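Local coordinates for protein NegoA.19184.a (Neisseria gonorrhoeae, PDB 5UEB) that is of unknown function, belongs to the DUF4265 family, and folds into two antiparallel beta sheets with two helices, two copies forming the assembly, at residues I44-A58 and F68-N81. Residues are numbered along the deposited sequence; the frame is centred on the assembly and turned at random.
Sequences IPLFAPNLALNDIVA and FDHLIKASGNTTIN. With EDO (1,2-ethanediol), chain N.
Ala58 and His70 form one rung of an antiparallel beta hairpin, strands 56-62 and 65-73, in which two classic bulges show how a strand absorbs an extra residue at each bulge. Asp69 and His70 both face Ala58, and Ile72 and Lys73 both face Ile56, whose carbonyl O consequently accepts two backbone N-H groups, from Ile72 N at 2.8 Å and from Lys73 N at 3.0 Å.

Beyond the hairpin, segment 68-81 leaves the five-stranded sheet for strand 78-84 of the other sheet, and polar side chains tie this crossing to the loop before strand 56-62. Asp55 closes the type II turn 52-55 and reaches both ways: Ser75 N donates to OD1 in a nearly linear bond (2.8 Å, 178°), arriving on the anti side of the carboxylate, while Ala52 N comes to OD2 from above the carboxylate plane. Asn77 ND2 donates to Leu53 O at 2.9 Å, with that oxygen lying in its amide plane, and Thr79 OG1 donates to Leu51 O while a water links it to Leu53 N. Farther along, water 2 bridges Phe47 O and Asn81 OD1.

Apolar contacts gather round Phe68. The Val57 side chain crosses Phe68 at about a right angle, CG1 meeting the ring edge at CE1, 3.6 Å away; Leu51 CD2 approaches the same CE1 obliquely.

On the other face of the sheet, chi1 of 61° sets His70 CG between the backbone N and the carbonyl carbon, which carries the ring over Ala58 CB. His70 ND1 donates in its ring plane to the anti lone pair of Asp69 OD2, while Asp69 OD1 forms a salt bridge with Lys10 of the second subunit. Ala58 CB sits 3.6 Å from the imidazole centroid, a CH-pi contact over the ring face.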
loop_
_atom_site.group_PDB
_atom_site.type_symbol
_atom_site.label_atom_id
_atom_site.label_comp_id
_atom_site.label_asym_id
_atom_site.label_seq_id
_atom_site.Cartn_x
_atom_site.Cartn_y
_atom_site.Cartn_z
ATOM N N ILE B 44 -7.967 15.872 6.986
ATOM C CA ILE B 44 -6.593 15.747 6.491
ATOM C C ILE B 44 -5.824 14.839 7.447
ATOM O O ILE B 44 -5.726 15.161 8.639
ATOM C CB ILE B 44 -5.925 17.122 6.416
ATOM C CG1 ILE B 44 -6.709 18.037 5.481
ATOM C CG2 ILE B 44 -4.476 16.974 5.920
ATOM C CD1 ILE B 44 -6.274 19.482 5.565
ATOM N N PRO B 45 -5.260 13.719 6.991
ATOM C CA PRO B 45 -4.513 12.850 7.912
ATOM C C PRO B 45 -3.283 13.568 8.454
ATOM O O PRO B 45 -2.521 14.178 7.702
ATOM C CB PRO B 45 -4.122 11.654 7.031
ATOM C CG PRO B 45 -5.148 11.665 5.898
ATOM C CD PRO B 45 -5.366 13.138 5.638
ATOM N N LEU B 46 -3.102 13.505 9.777
ATOM C CA LEU B 46 -1.978 14.182 10.414
ATOM C C LEU B 46 -0.687 13.390 10.273
ATOM O O LEU B 46 0.379 13.979 10.057
ATOM C CB LEU B 46 -2.271 14.428 11.898
ATOM C CG LEU B 46 -3.299 15.519 12.206
ATOM C CD1 LEU B 46 -3.620 15.509 13.704
ATOM C CD2 LEU B 46 -2.754 16.877 11.776
ATOM N N PHE B 47 -0.753 12.062 10.417
ATOM C CA PHE B 47 0.457 11.246 10.520
ATOM C C PHE B 47 0.443 10.007 9.633
ATOM O O PHE B 47 1.500 9.586 9.146
ATOM C CB PHE B 47 0.667 10.796 11.967
ATOM C CG PHE B 47 0.767 11.927 12.938
ATOM C CD1 PHE B 47 1.895 12.724 12.970
ATOM C CD2 PHE B 47 -0.271 12.194 13.814
ATOM C CE1 PHE B 47 1.985 13.774 13.861
ATOM C CE2 PHE B 47 -0.185 13.241 14.704
ATOM C CZ PHE B 47 0.938 14.032 14.721
ATOM N N ALA B 48 -0.718 9.395 9.445
ATOM C CA ALA B 48 -0.773 8.162 8.679
ATOM C C ALA B 48 -0.368 8.449 7.237
ATOM O O ALA B 48 -0.855 9.423 6.643
ATOM C CB ALA B 48 -2.175 7.557 8.721
ATOM N N PRO B 49 0.519 7.659 6.653
ATOM C CA PRO B 49 0.986 7.936 5.294
ATOM C C PRO B 49 0.051 7.381 4.226
ATOM O O PRO B 49 -0.807 6.530 4.479
ATOM C CB PRO B 49 2.339 7.212 5.247
ATOM C CG PRO B 49 2.173 6.067 6.196
ATOM C CD PRO B 49 1.297 6.590 7.312
ATOM N N ASN B 50 0.237 7.898 3.009
ATOM C CA ASN B 50 -0.398 7.395 1.792
ATOM C C ASN B 50 -1.903 7.625 1.749
ATOM O O ASN B 50 -2.616 6.905 1.042
ATOM C CB ASN B 50 -0.046 5.927 1.517
ATOM C CG ASN B 50 1.451 5.680 1.540
ATOM O OD1 ASN B 50 1.945 4.830 2.277
ATOM N ND2 ASN B 50 2.174 6.437 0.738
ATOM N N LEU B 51 -2.402 8.612 2.495
ATOM C CA LEU B 51 -3.824 8.935 2.547
ATOM C C LEU B 51 -4.040 10.442 2.445
ATOM O O LEU B 51 -3.212 11.241 2.894
ATOM C CB LEU B 51 -4.457 8.410 3.848
ATOM C CG LEU B 51 -4.575 6.895 3.934
ATOM C CD1 LEU B 51 -5.015 6.491 5.345
ATOM C CD2 LEU B 51 -5.576 6.406 2.906
ATOM N N ALA B 52 -5.168 10.826 1.851
ATOM C CA ALA B 52 -5.488 12.233 1.677
ATOM C C ALA B 52 -6.971 12.472 1.909
ATOM O O ALA B 52 -7.803 11.566 1.789
ATOM C CB ALA B 52 -5.118 12.730 0.271
ATOM N N LEU B 53 -7.272 13.722 2.242
ATOM C CA LEU B 53 -8.650 14.198 2.322
ATOM C C LEU B 53 -9.432 13.764 1.087
ATOM O O LEU B 53 -8.955 13.888 -0.048
ATOM C CB LEU B 53 -8.615 15.730 2.386
ATOM C CG LEU B 53 -9.950 16.482 2.401
ATOM C CD1 LEU B 53 -10.684 16.206 3.715
ATOM C CD2 LEU B 53 -9.728 17.981 2.203
ATOM N N ASN B 54 -10.639 13.247 1.322
ATOM C CA ASN B 54 -11.586 12.840 0.291
ATOM C C ASN B 54 -11.180 11.576 -0.459
ATOM O O ASN B 54 -11.857 11.198 -1.417
ATOM C CB ASN B 54 -12.014 13.993 -0.627
ATOM C CG ASN B 54 -12.823 15.038 0.122
ATOM O OD1 ASN B 54 -13.592 14.697 1.024
ATOM N ND2 ASN B 54 -12.656 16.301 -0.236
ATOM N N ASP B 55 -10.138 10.872 -0.006
ATOM C CA ASP B 55 -9.918 9.506 -0.467
ATOM C C ASP B 55 -11.086 8.622 -0.028
ATOM O O ASP B 55 -11.705 8.847 1.021
ATOM C CB ASP B 55 -8.639 8.933 0.161
ATOM C CG ASP B 55 -7.356 9.428 -0.512
ATOM O OD1 ASP B 55 -7.405 10.192 -1.509
ATOM O OD2 ASP B 55 -6.273 9.035 -0.025
ATOM N N ILE B 56 -11.386 7.603 -0.834
ATOM C CA ILE B 56 -12.388 6.594 -0.499
ATOM C C ILE B 56 -11.655 5.298 -0.187
ATOM O O ILE B 56 -10.818 4.847 -0.978
ATOM C CB ILE B 56 -13.405 6.396 -1.639
ATOM C CG1 ILE B 56 -14.190 7.683 -1.891
ATOM C CG2 ILE B 56 -14.380 5.265 -1.304
ATOM C CD1 ILE B 56 -15.031 7.651 -3.171
ATOM N N VAL B 57 -11.950 4.710 0.967
ATOM C CA VAL B 57 -11.215 3.550 1.449
ATOM C C VAL B 57 -12.189 2.455 1.853
ATOM O O VAL B 57 -13.343 2.717 2.217
ATOM C CB VAL B 57 -10.265 3.891 2.623
ATOM C CG1 VAL B 57 -9.243 4.957 2.209
ATOM C CG2 VAL B 57 -11.068 4.335 3.848
ATOM N N ALA B 58 -11.719 1.219 1.763
ATOM C CA ALA B 58 -12.432 0.056 2.265
ATOM C C ALA B 58 -12.078 -0.166 3.728
ATOM O O ALA B 58 -10.975 0.157 4.178
ATOM C CB ALA B 58 -12.061 -1.188 1.461
ATOM N N PHE B 68 -9.240 1.004 8.757
ATOM C CA PHE B 68 -8.824 1.103 7.363
ATOM C C PHE B 68 -8.324 -0.255 6.890
ATOM O O PHE B 68 -7.540 -0.912 7.581
ATOM C CB PHE B 68 -7.682 2.119 7.253
ATOM C CG PHE B 68 -6.955 2.080 5.927
ATOM C CD1 PHE B 68 -7.471 2.745 4.822
ATOM C CD2 PHE B 68 -5.763 1.392 5.791
ATOM C CE1 PHE B 68 -6.812 2.710 3.604
ATOM C CE2 PHE B 68 -5.095 1.347 4.572
ATOM C CZ PHE B 68 -5.621 2.022 3.477
ATOM N N ASP B 69 -8.749 -0.669 5.698
ATOM C CA ASP B 69 -8.205 -1.879 5.095
ATOM C C ASP B 69 -7.365 -1.613 3.856
ATOM O O ASP B 69 -6.214 -2.060 3.788
ATOM C CB ASP B 69 -9.300 -2.899 4.763
ATOM C CG ASP B 69 -8.711 -4.254 4.425
ATOM O OD1 ASP B 69 -8.367 -4.999 5.363
ATOM O OD2 ASP B 69 -8.542 -4.551 3.233
ATOM N N HIS B 70 -7.919 -0.924 2.857
ATOM C CA HIS B 70 -7.163 -0.597 1.655
ATOM C C HIS B 70 -7.834 0.565 0.937
ATOM O O HIS B 70 -9.000 0.885 1.181
ATOM C CB HIS B 70 -7.001 -1.815 0.724
ATOM C CG HIS B 70 -8.293 -2.385 0.216
ATOM N ND1 HIS B 70 -9.012 -3.338 0.908
ATOM C CD2 HIS B 70 -8.970 -2.168 -0.938
ATOM C CE1 HIS B 70 -10.085 -3.670 0.211
ATOM N NE2 HIS B 70 -10.084 -2.974 -0.913
ATOM N N LEU B 71 -7.065 1.204 0.060
ATOM C CA LEU B 71 -7.562 2.321 -0.735
ATOM C C LEU B 71 -8.486 1.808 -1.836
ATOM O O LEU B 71 -8.190 0.809 -2.498
ATOM C CB LEU B 71 -6.364 3.053 -1.357
ATOM C CG LEU B 71 -6.662 4.279 -2.223
ATOM C CD1 LEU B 71 -7.237 5.403 -1.385
ATOM C CD2 LEU B 71 -5.386 4.733 -2.948
ATOM N N ILE B 72 -9.622 2.484 -2.008
ATOM C CA ILE B 72 -10.541 2.210 -3.112
ATOM C C ILE B 72 -10.352 3.197 -4.253
ATOM O O ILE B 72 -10.219 2.799 -5.411
ATOM C CB ILE B 72 -12.007 2.186 -2.622
ATOM C CG1 ILE B 72 -12.268 0.938 -1.772
ATOM C CG2 ILE B 72 -12.976 2.235 -3.814
ATOM C CD1 ILE B 72 -12.279 -0.370 -2.548
ATOM N N LYS B 73 -10.353 4.495 -3.947
ATOM C CA LYS B 73 -10.191 5.513 -4.984
ATOM C C LYS B 73 -9.477 6.714 -4.379
ATOM O O LYS B 73 -10.000 7.363 -3.469
ATOM C CB LYS B 73 -11.551 5.926 -5.558
ATOM C CG LYS B 73 -11.462 6.982 -6.657
ATOM C CD LYS B 73 -12.849 7.326 -7.200
ATOM C CE LYS B 73 -12.759 8.311 -8.356
ATOM N NZ LYS B 73 -14.108 8.757 -8.803
ATOM N N ALA B 74 -8.282 7.010 -4.882
ATOM C CA ALA B 74 -7.591 8.211 -4.441
ATOM C C ALA B 74 -8.309 9.451 -4.958
ATOM O O ALA B 74 -8.811 9.481 -6.088
ATOM C CB ALA B 74 -6.147 8.198 -4.953
ATOM N N SER B 75 -8.360 10.484 -4.115
ATOM C CA SER B 75 -8.936 11.757 -4.533
ATOM C C SER B 75 -8.050 12.501 -5.520
ATOM O O SER B 75 -8.559 13.327 -6.284
ATOM C CB SER B 75 -9.148 12.656 -3.316
ATOM O OG SER B 75 -7.899 12.927 -2.687
ATOM N N GLY B 76 -6.746 12.230 -5.523
ATOM C CA GLY B 76 -5.807 13.058 -6.242
ATOM C C GLY B 76 -5.216 14.185 -5.426
ATOM O O GLY B 76 -4.298 14.867 -5.911
ATOM N N ASN B 77 -5.713 14.405 -4.210
ATOM C CA ASN B 77 -5.131 15.391 -3.317
ATOM C C ASN B 77 -3.778 14.900 -2.811
ATOM O O ASN B 77 -3.501 13.699 -2.774
ATOM C CB ASN B 77 -6.038 15.623 -2.112
ATOM C CG ASN B 77 -7.289 16.412 -2.461
ATOM O OD1 ASN B 77 -7.254 17.310 -3.301
ATOM N ND2 ASN B 77 -8.389 16.103 -1.801
ATOM N N THR B 78 -2.934 15.856 -2.421
ATOM C CA THR B 78 -1.622 15.602 -1.838
ATOM C C THR B 78 -1.651 16.002 -0.367
ATOM O O THR B 78 -2.278 17.001 -0.009
ATOM C CB THR B 78 -0.591 16.469 -2.580
ATOM O OG1 THR B 78 -0.419 15.968 -3.911
ATOM C CG2 THR B 78 0.758 16.491 -1.874
ATOM N N THR B 79 -0.995 15.211 0.490
ATOM C CA THR B 79 -0.858 15.507 1.917
ATOM C C THR B 79 0.613 15.743 2.239
ATOM O O THR B 79 1.447 14.871 1.980
ATOM C CB THR B 79 -1.369 14.337 2.761
ATOM O OG1 THR B 79 -2.690 13.974 2.347
ATOM C CG2 THR B 79 -1.386 14.705 4.264
ATOM N N ILE B 80 0.923 16.911 2.808
ATOM C CA ILE B 80 2.282 17.303 3.179
ATOM C C ILE B 80 2.288 17.556 4.680
ATOM O O ILE B 80 1.455 18.317 5.180
ATOM C CB ILE B 80 2.723 18.577 2.427
ATOM C CG1 ILE B 80 2.602 18.401 0.903
ATOM C CG2 ILE B 80 4.146 18.969 2.845
ATOM C CD1 ILE B 80 3.469 17.299 0.324
ATOM N N ASN B 81 3.221 16.918 5.396
ATOM C CA ASN B 81 3.416 17.153 6.827
ATOM C C ASN B 81 4.527 18.183 6.984
ATOM O O ASN B 81 5.565 18.077 6.324
ATOM C CB ASN B 81 3.870 15.892 7.563
ATOM C CG ASN B 81 2.981 14.670 7.330
ATOM O OD1 ASN B 81 3.483 13.550 7.289
ATOM N ND2 ASN B 81 1.662 14.868 7.232
HETATM C C1 EDO N . -1.571 3.111 3.793
HETATM O O1 EDO N . -2.360 2.811 2.635
HETATM C C2 EDO N . -2.432 3.697 4.908
HETATM O O2 EDO N . -1.607 4.016 6.035
HETATM O O HOH W 1 -0.173 12.470 7.076
HETATM O O HOH W 2 2.952 10.740 7.103
HETATM O O HOH W 3 -5.026 15.522 2.609
HETATM O O HOH W 4 -11.663 9.723 -3.876
HETATM O O HOH W 5 -10.952 17.346 -2.361
HETATM O O HOH W 6 -4.937 11.303 -3.327
#